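Local coordinates for protein glycoside hydrolase family 31 (Kribbella flavida DSM 17836, PDB 5X3I) that hydrolyses the alpha-1,3-glucosidic linkages of a cyclic tetrasaccharide made from starch, releasing isomaltose inside the cell, at residues 284-298 / 514-528. The protein carries 1 engineered substitution. Numbering follows the deposited sequence.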
ATOM      1  N   PHE A 284       0.185  18.973   9.032  1.00 16.97           N
ATOM      2  CA  PHE A 284       0.684  18.021   8.040  1.00 16.24           C
ATOM      3  C   PHE A 284      -0.145  18.094   6.746  1.00 15.51           C
ATOM      4  O   PHE A 284       0.400  18.284   5.667  1.00 17.89           O
ATOM      5  CB  PHE A 284       0.667  16.602   8.621  1.00 15.07           C
ATOM      6  CG  PHE A 284       1.257  15.540   7.715  1.00 16.34           C
ATOM      7  CD1 PHE A 284       2.471  15.733   7.081  1.00 14.90           C
ATOM      8  CD2 PHE A 284       0.602  14.330   7.535  1.00 14.54           C
ATOM      9  CE1 PHE A 284       3.012  14.753   6.278  1.00 14.93           C
ATOM     10  CE2 PHE A 284       1.134  13.350   6.730  1.00 14.62           C
ATOM     11  CZ  PHE A 284       2.337  13.557   6.103  1.00 15.46           C
ATOM     12  N   LEU A 285      -1.462  17.979   6.865  1.00 18.40           N
ATOM     13  CA  LEU A 285      -2.315  17.880   5.675  1.00 15.84           C
ATOM     14  C   LEU A 285      -2.398  19.210   4.921  1.00 17.11           C
ATOM     15  O   LEU A 285      -2.467  19.219   3.698  1.00 19.35           O
ATOM     16  CB  LEU A 285      -3.713  17.380   6.054  1.00 15.27           C
ATOM     17  CG  LEU A 285      -3.792  16.001   6.728  1.00 17.50           C
ATOM     18  CD1 LEU A 285      -5.233  15.484   6.808  1.00 16.20           C
ATOM     19  CD2 LEU A 285      -2.884  14.985   6.053  1.00 15.64           C
ATOM     20  N   ASP A 286      -2.368  20.330   5.644  1.00 20.70           N
ATOM     21  CA  ASP A 286      -2.269  21.642   5.002  1.00 18.25           C
ATOM     22  C   ASP A 286      -1.055  21.700   4.090  1.00 18.59           C
ATOM     23  O   ASP A 286      -1.070  22.346   3.048  1.00 19.35           O
ATOM     24  CB  ASP A 286      -2.171  22.773   6.031  1.00 20.63           C
ATOM     25  CG  ASP A 286      -3.528  23.240   6.522  1.00 25.17           C
ATOM     26  OD1 ASP A 286      -4.546  22.750   5.998  1.00 22.47           O
ATOM     27  OD2 ASP A 286      -3.568  24.090   7.439  1.00 26.41           O
ATOM     28  N   GLU A 287       0.017  21.052   4.526  1.00 19.25           N
ATOM     29  CA  GLU A 287       1.239  21.000   3.749  1.00 17.67           C
ATOM     30  C   GLU A 287       1.213  19.974   2.609  1.00 17.10           C
ATOM     31  O   GLU A 287       1.604  20.283   1.497  1.00 19.01           O
ATOM     32  CB  GLU A 287       2.412  20.701   4.695  1.00 17.87           C
ATOM     33  CG  GLU A 287       3.777  20.661   4.050  1.00 19.66           C
ATOM     34  CD  GLU A 287       4.891  20.336   5.054  1.00 22.08           C
ATOM     35  OE1 GLU A 287       5.809  19.585   4.673  1.00 23.26           O
ATOM     36  OE2 GLU A 287       4.833  20.816   6.212  1.00 23.30           O
ATOM     37  N   VAL A 288       0.825  18.739   2.902  1.00 18.60           N
ATOM     38  CA  VAL A 288       0.941  17.686   1.887  1.00 16.85           C
ATOM     39  C   VAL A 288      -0.340  17.278   1.136  1.00 18.01           C
ATOM     40  O   VAL A 288      -0.282  16.503   0.187  1.00 20.80           O
ATOM     41  CB  VAL A 288       1.568  16.443   2.502  1.00 15.70           C
ATOM     42  CG1 VAL A 288       2.855  16.848   3.236  1.00 15.33           C
ATOM     43  CG2 VAL A 288       0.603  15.762   3.452  1.00 15.60           C
ATOM     44  N   GLY A 289      -1.476  17.841   1.513  1.00 20.87           N
ATOM     45  CA  GLY A 289      -2.737  17.430   0.928  1.00 16.89           C
ATOM     46  C   GLY A 289      -3.691  16.667   1.825  1.00 17.22           C
ATOM     47  O   GLY A 289      -3.313  16.105   2.857  1.00 13.66           O
ATOM     48  N   ARG A 290      -4.953  16.653   1.391  1.00 16.58           N
ATOM     49  CA  ARG A 290      -6.085  16.257   2.212  1.00 15.48           C
ATOM     50  C   ARG A 290      -7.195  15.633   1.339  1.00 15.35           C
ATOM     51  O   ARG A 290      -7.316  15.954   0.166  1.00 15.02           O
ATOM     52  CB  ARG A 290      -6.610  17.484   2.969  1.00 17.52           C
ATOM     53  CG  ARG A 290      -7.809  17.273   3.858  1.00 16.36           C
ATOM     54  CD  ARG A 290      -8.292  18.604   4.437  1.00 18.01           C
ATOM     55  NE  ARG A 290      -7.487  19.050   5.573  1.00 19.84           N
ATOM     56  CZ  ARG A 290      -6.626  20.061   5.533  1.00 18.33           C
ATOM     57  NH1 ARG A 290      -6.437  20.748   4.416  1.00 18.02           N
ATOM     58  NH2 ARG A 290      -5.952  20.387   6.621  1.00 21.49           N
ATOM     59  N   ALA A 291      -7.991  14.745   1.919  1.00 15.94           N
ATOM     60  CA  ALA A 291      -9.087  14.127   1.187  1.00 16.58           C
ATOM     61  C   ALA A 291     -10.105  15.171   0.768  1.00 17.27           C
ATOM     62  O   ALA A 291     -10.242  16.208   1.400  1.00 17.72           O
ATOM     63  CB  ALA A 291      -9.755  13.065   2.017  1.00 15.10           C
ATOM     64  N   GLU A 292     -10.811  14.870  -0.312  1.00 19.13           N
ATOM     65  CA  GLU A 292     -11.991  15.621  -0.694  1.00 15.62           C
ATOM     66  C   GLU A 292     -13.170  14.686  -0.496  1.00 17.38           C
ATOM     67  O   GLU A 292     -12.996  13.464  -0.478  1.00 17.94           O
ATOM     68  CB  GLU A 292     -11.908  16.126  -2.135  1.00 18.01           C
ATOM     69  CG  GLU A 292     -11.877  15.049  -3.206  1.00 18.26           C
ATOM     70  CD  GLU A 292     -11.783  15.626  -4.623  1.00 17.47           C
ATOM     71  OE1 GLU A 292     -10.664  15.747  -5.162  1.00 21.04           O
ATOM     72  OE2 GLU A 292     -12.835  15.954  -5.206  1.00 20.87           O
ATOM     73  N   GLU A 293     -14.355  15.256  -0.291  1.00 15.27           N
ATOM     74  CA  GLU A 293     -15.532  14.454  -0.020  1.00 16.04           C
ATOM     75  C   GLU A 293     -15.848  13.600  -1.234  1.00 14.16           C
ATOM     76  O   GLU A 293     -15.959  14.104  -2.339  1.00 15.79           O
ATOM     77  CB  GLU A 293     -16.739  15.338   0.330  1.00 14.66           C
ATOM     78  CG  GLU A 293     -16.584  16.119   1.610  1.00 14.51           C
ATOM     79  CD  GLU A 293     -17.728  17.084   1.856  1.00 17.59           C
ATOM     80  OE1 GLU A 293     -18.771  16.985   1.180  1.00 24.08           O
ATOM     81  OE2 GLU A 293     -17.583  17.954   2.728  1.00 22.39           O
ATOM     82  N   LEU A 294     -15.926  12.299  -1.014  1.00 14.33           N
ATOM     83  CA  LEU A 294     -16.372  11.359  -2.020  1.00 14.03           C
ATOM     84  C   LEU A 294     -17.895  11.114  -1.897  1.00 15.11           C
ATOM     85  O   LEU A 294     -18.475  11.361  -0.843  1.00 14.22           O
ATOM     86  CB  LEU A 294     -15.572  10.060  -1.901  1.00 13.20           C
ATOM     87  CG  LEU A 294     -14.049  10.233  -2.052  1.00 11.60           C
ATOM     88  CD1 LEU A 294     -13.359   8.897  -1.858  1.00 13.01           C
ATOM     89  CD2 LEU A 294     -13.703  10.826  -3.399  1.00 13.17           C
ATOM     90  N   PRO A 295     -18.537  10.627  -2.971  1.00 13.67           N
ATOM     91  CA  PRO A 295     -19.978  10.356  -2.879  1.00 14.76           C
ATOM     92  C   PRO A 295     -20.321   9.347  -1.802  1.00 11.99           C
ATOM     93  O   PRO A 295     -19.549   8.425  -1.515  1.00 13.25           O
ATOM     94  CB  PRO A 295     -20.332   9.794  -4.266  1.00 14.31           C
ATOM     95  CG  PRO A 295     -19.258  10.262  -5.158  1.00 15.13           C
ATOM     96  CD  PRO A 295     -18.009  10.316  -4.305  1.00 11.24           C
ATOM     97  N   GLY A 296     -21.500   9.522  -1.230  1.00 13.36           N
ATOM     98  CA  GLY A 296     -21.993   8.657  -0.176  1.00 12.90           C
ATOM     99  C   GLY A 296     -22.010   7.182  -0.512  1.00 12.88           C
ATOM    100  O   GLY A 296     -21.877   6.361   0.385  1.00 13.61           O
ATOM    101  N   TRP A 297     -22.153   6.838  -1.793  1.00 14.83           N
ATOM    102  CA  TRP A 297     -22.261   5.424  -2.163  1.00 12.16           C
ATOM    103  C   TRP A 297     -21.006   4.601  -1.848  1.00 13.42           C
ATOM    104  O   TRP A 297     -21.100   3.382  -1.759  1.00 11.09           O
ATOM    105  CB  TRP A 297     -22.621   5.248  -3.652  1.00 15.57           C
ATOM    106  CG  TRP A 297     -21.630   5.763  -4.677  1.00 12.66           C
ATOM    107  CD1 TRP A 297     -21.721   6.923  -5.391  1.00 12.15           C
ATOM    108  CD2 TRP A 297     -20.430   5.111  -5.135  1.00 11.68           C
ATOM    109  NE1 TRP A 297     -20.654   7.042  -6.251  1.00 14.13           N
ATOM    110  CE2 TRP A 297     -19.848   5.942  -6.113  1.00 11.15           C
ATOM    111  CE3 TRP A 297     -19.799   3.909  -4.817  1.00 11.64           C
ATOM    112  CZ2 TRP A 297     -18.665   5.616  -6.758  1.00 12.81           C
ATOM    113  CZ3 TRP A 297     -18.625   3.583  -5.473  1.00 14.65           C
ATOM    114  CH2 TRP A 297     -18.070   4.431  -6.427  1.00 12.99           C
ATOM    115  N   VAL A 298     -19.851   5.248  -1.650  1.00 12.86           N
ATOM    116  CA  VAL A 298     -18.637   4.485  -1.323  1.00 11.29           C
ATOM    117  C   VAL A 298     -18.784   3.815   0.037  1.00 14.45           C
ATOM    118  O   VAL A 298     -18.080   2.854   0.338  1.00 14.87           O
ATOM    119  CB  VAL A 298     -17.334   5.351  -1.328  1.00 10.34           C
ATOM    120  CG1 VAL A 298     -17.193   6.090  -2.635  1.00  9.95           C
ATOM    121  CG2 VAL A 298     -17.283   6.311  -0.138  1.00 11.83           C
ATOM    122  N   ALA A 514     -16.741  11.668  -9.734  1.00 15.02           N
ATOM    123  CA  ALA A 514     -15.899  11.741  -8.540  1.00 15.65           C
ATOM    124  C   ALA A 514     -14.648  10.871  -8.676  1.00 14.75           C
ATOM    125  O   ALA A 514     -14.691   9.810  -9.290  1.00 12.20           O
ATOM    126  CB  ALA A 514     -16.682  11.335  -7.326  1.00 13.84           C
ATOM    127  N   PRO A 515     -13.525  11.331  -8.090  1.00 14.92           N
ATOM    128  CA  PRO A 515     -12.229  10.672  -8.285  1.00 13.57           C
ATOM    129  C   PRO A 515     -12.126   9.411  -7.451  1.00 15.64           C
ATOM    130  O   PRO A 515     -11.285   9.350  -6.548  1.00 13.21           O
ATOM    131  CB  PRO A 515     -11.222  11.729  -7.811  1.00 13.81           C
ATOM    132  CG  PRO A 515     -11.970  12.469  -6.725  1.00 15.31           C
ATOM    133  CD  PRO A 515     -13.417  12.507  -7.210  1.00 13.62           C
ATOM    134  N   VAL A 516     -12.945   8.406  -7.746  1.00 13.87           N
ATOM    135  CA  VAL A 516     -12.915   7.246  -6.904  1.00 11.17           C
ATOM    136  C   VAL A 516     -11.914   6.280  -7.516  1.00 12.17           C
ATOM    137  O   VAL A 516     -12.246   5.502  -8.380  1.00 13.90           O
ATOM    138  CB  VAL A 516     -14.331   6.569  -6.811  1.00 12.04           C
ATOM    139  CG1 VAL A 516     -14.282   5.302  -5.979  1.00 10.25           C
ATOM    140  CG2 VAL A 516     -15.368   7.537  -6.250  1.00 12.34           C
ATOM    141  N   THR A 517     -10.736   6.231  -6.906  1.00 12.56           N
ATOM    142  CA  THR A 517      -9.693   5.277  -7.224  1.00 11.94           C
ATOM    143  C   THR A 517      -9.640   4.440  -5.959  1.00 13.37           C
ATOM    144  O   THR A 517     -10.065   4.897  -4.902  1.00 12.66           O
ATOM    145  CB  THR A 517      -8.300   5.937  -7.534  1.00 11.17           C
ATOM    146  OG1 THR A 517      -7.995   6.908  -6.532  1.00 11.60           O
ATOM    147  CG2 THR A 517      -8.300   6.630  -8.892  1.00 11.49           C
ATOM    148  N   PHE A 518      -9.205   3.199  -6.091  1.00 11.89           N
ATOM    149  CA  PHE A 518      -9.117   2.284  -4.980  1.00 13.22           C
ATOM    150  C   PHE A 518      -7.703   1.682  -5.048  1.00 12.80           C
ATOM    151  O   PHE A 518      -7.432   0.860  -5.915  1.00 12.13           O
ATOM    152  CB  PHE A 518     -10.237   1.250  -5.134  1.00 12.44           C
ATOM    153  CG  PHE A 518     -10.405   0.283  -3.988  1.00 13.48           C
ATOM    154  CD1 PHE A 518     -10.260  -1.068  -4.192  1.00 13.93           C
ATOM    155  CD2 PHE A 518     -10.800   0.709  -2.741  1.00 18.18           C
ATOM    156  CE1 PHE A 518     -10.467  -1.985  -3.156  1.00 16.54           C
ATOM    157  CE2 PHE A 518     -11.004  -0.200  -1.700  1.00 17.37           C
ATOM    158  CZ  PHE A 518     -10.846  -1.549  -1.916  1.00 13.62           C
ATOM    159  N   SER A 519      -6.840   2.050  -4.105  1.00 13.66           N
ATOM    160  CA  SER A 519      -5.392   1.795  -4.203  1.00 11.90           C
ATOM    161  C   SER A 519      -4.847   1.121  -2.944  1.00 11.31           C
ATOM    162  O   SER A 519      -5.347   1.368  -1.867  1.00 13.30           O
ATOM    163  CB  SER A 519      -4.621   3.100  -4.423  1.00 12.30           C
ATOM    164  OG  SER A 519      -5.110   3.859  -5.502  1.00 15.88           O
ATOM    165  N   ARG A 520      -3.902   0.202  -3.084  1.00 12.20           N
ATOM    166  CA  ARG A 520      -3.136  -0.299  -1.941  1.00 11.36           C
ATOM    167  C   ARG A 520      -1.906   0.558  -1.597  1.00 13.86           C
ATOM    168  O   ARG A 520      -1.551   0.702  -0.441  1.00 13.13           O
ATOM    169  CB  ARG A 520      -2.739  -1.757  -2.164  1.00 11.58           C
ATOM    170  CG  ARG A 520      -1.635  -1.986  -3.182  1.00 14.89           C
ATOM    171  CD  ARG A 520      -1.455  -3.461  -3.480  1.00 12.81           C
ATOM    172  NE  ARG A 520      -0.328  -3.681  -4.371  1.00 15.61           N
ATOM    173  CZ  ARG A 520      -0.128  -4.781  -5.085  1.00 15.38           C
ATOM    174  NH1 ARG A 520      -1.002  -5.780  -5.041  1.00 14.74           N
ATOM    175  NH2 ARG A 520       0.954  -4.876  -5.851  1.00 15.35           N
ATOM    176  N   ALA A 521      -1.272   1.124  -2.620  1.00 16.51           N
ATOM    177  CA  ALA A 521       0.037   1.742  -2.491  1.00 14.73           C
ATOM    178  C   ALA A 521      -0.052   3.250  -2.480  1.00 14.37           C
ATOM    179  O   ALA A 521      -0.950   3.832  -3.075  1.00 16.56           O
ATOM    180  CB  ALA A 521       0.947   1.295  -3.603  1.00 15.84           C
ATOM    181  N   GLY A 522       0.870   3.878  -1.758  1.00 12.36           N
ATOM    182  CA  GLY A 522       0.907   5.320  -1.688  1.00 13.90           C
ATOM    183  C   GLY A 522       2.075   5.848  -0.880  1.00 14.29           C
ATOM    184  O   GLY A 522       2.969   5.096  -0.484  1.00 15.35           O
ATOM    185  N   PHE A 523       2.047   7.148  -0.634  1.00 14.12           N
ATOM    186  CA  PHE A 523       3.108   7.848   0.068  1.00 15.91           C
ATOM    187  C   PHE A 523       2.506   9.146   0.559  1.00 16.96           C
ATOM    188  O   PHE A 523       1.301   9.365   0.428  1.00 14.66           O
ATOM    189  CB  PHE A 523       4.314   8.118  -0.847  1.00 14.54           C
ATOM    190  CG  PHE A 523       5.606   8.412  -0.102  1.00 14.37           C
ATOM    191  CD1 PHE A 523       6.257   7.414   0.600  1.00 12.91           C
ATOM    192  CD2 PHE A 523       6.157   9.688  -0.107  1.00 16.01           C
ATOM    193  CE1 PHE A 523       7.445   7.680   1.280  1.00 17.50           C
ATOM    194  CE2 PHE A 523       7.339   9.967   0.581  1.00 15.22           C
ATOM    195  CZ  PHE A 523       7.982   8.960   1.268  1.00 14.06           C
ATOM    196  N   THR A 524       3.357  10.013   1.093  1.00 18.78           N
ATOM    197  CA  THR A 524       2.974  11.367   1.444  1.00 14.48           C
ATOM    198  C   THR A 524       2.261  12.029   0.262  1.00 16.28           C
ATOM    199  O   THR A 524       2.764  12.017  -0.849  1.00 14.37           O
ATOM    200  CB  THR A 524       4.228  12.219   1.817  1.00 16.54           C
ATOM    201  OG1 THR A 524       4.955  11.594   2.888  1.00 14.93           O
ATOM    202  CG2 THR A 524       3.821  13.620   2.219  1.00 17.12           C
ATOM    203  N   GLY A 525       1.092  12.606   0.513  1.00 15.64           N
ATOM    204  CA  GLY A 525       0.307  13.212  -0.549  1.00 14.24           C
ATOM    205  C   GLY A 525      -0.838  12.348  -1.067  1.00 16.43           C
ATOM    206  O   GLY A 525      -1.784  12.873  -1.648  1.00 15.74           O
ATOM    207  N   SER A 526      -0.766  11.037  -0.845  1.00 15.24           N
ATOM    208  CA  SER A 526      -1.837  10.132  -1.267  1.00 15.11           C
ATOM    209  C   SER A 526      -3.197  10.451  -0.621  1.00 16.10           C
ATOM    210  O   SER A 526      -4.237  10.029  -1.126  1.00 16.05           O
ATOM    211  CB  SER A 526      -1.463   8.677  -0.972  1.00 13.81           C
ATOM    212  OG  SER A 526      -0.522   8.204  -1.903  1.00 12.69           O
ATOM    213  N   GLN A 527      -3.177  11.204   0.476  1.00 15.76           N
ATOM    214  CA  GLN A 527      -4.396  11.604   1.176  1.00 13.48           C
ATOM    215  C   GLN A 527      -5.415  12.248   0.221  1.00 13.78           C
ATOM    216  O   GLN A 527      -6.615  12.104   0.398  1.00 13.27           O
ATOM    217  CB  GLN A 527      -4.082  12.589   2.314  1.00 14.31           C
ATOM    218  CG  GLN A 527      -3.231  12.045   3.476  1.00 11.73           C
ATOM    219  CD  GLN A 527      -1.743  12.303   3.286  1.00 14.18           C
ATOM    220  OE1 GLN A 527      -1.269  12.411   2.160  1.00 17.28           O
ATOM    221  NE2 GLN A 527      -0.999  12.405   4.396  1.00 14.98           N
ATOM    222  N   ALA A 528      -4.918  12.961  -0.778  1.00 13.08           N
ATOM    223  CA  ALA A 528      -5.779  13.699  -1.680  1.00 15.52           C
ATOM    224  C   ALA A 528      -6.418  12.821  -2.754  1.00 12.95           C
ATOM    225  O   ALA A 528      -7.261  13.296  -3.499  1.00 14.59           O
ATOM    226  CB  ALA A 528      -5.000  14.835  -2.335  1.00 15.28           C
TER
HETATM  227  O   HOH W   1      -1.535  15.283  -2.772  1.00 29.42           O
HETATM  228  O   HOH W   2      -8.218  15.829  -3.992  1.00 21.95           O
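Q527 lays its carboxamide against the side chains of F284, L285 and V288 at the C-terminal end of helix 277-288. Its NE2 lies 3.3 Å from F284 CE2, amide and ring planes 64° apart, and 3.6 Å from L285 CD2. A bend at chi2 (93°) turns the amide back, where OE1 takes a weak hydrogen bond from G525 N and NE2 is satisfied by the carbonyl of C557, so both ends of the buried amide have a partner. V288 CG2 sits over the centre of the F284 ring, while its other methyl, CG1, meets T524 CG2 at 3.5 Å. No direct hydrogen bond joins the segments. The chain 284-298 runs from that helix toward the first strand of the TIM barrel, 302-304, passing first the loop after barrel strand 517-519 and then the residues leading into that strand. G289, with positive phi, is the first residue to leave the helix, and A528 CA approaches R290 O at 3.3 Å in a CA-H...O contact. E292, extended beyond CG, lays its carboxylate against P515 CG; OE1 is paired with R509 and reaches A528 O through a water. P295 CD presses tightly on A514 CB (3.5 Å), and both V516 methyls touch the six-membered ring of W297, CG2 lying 3.8 Å from CZ2.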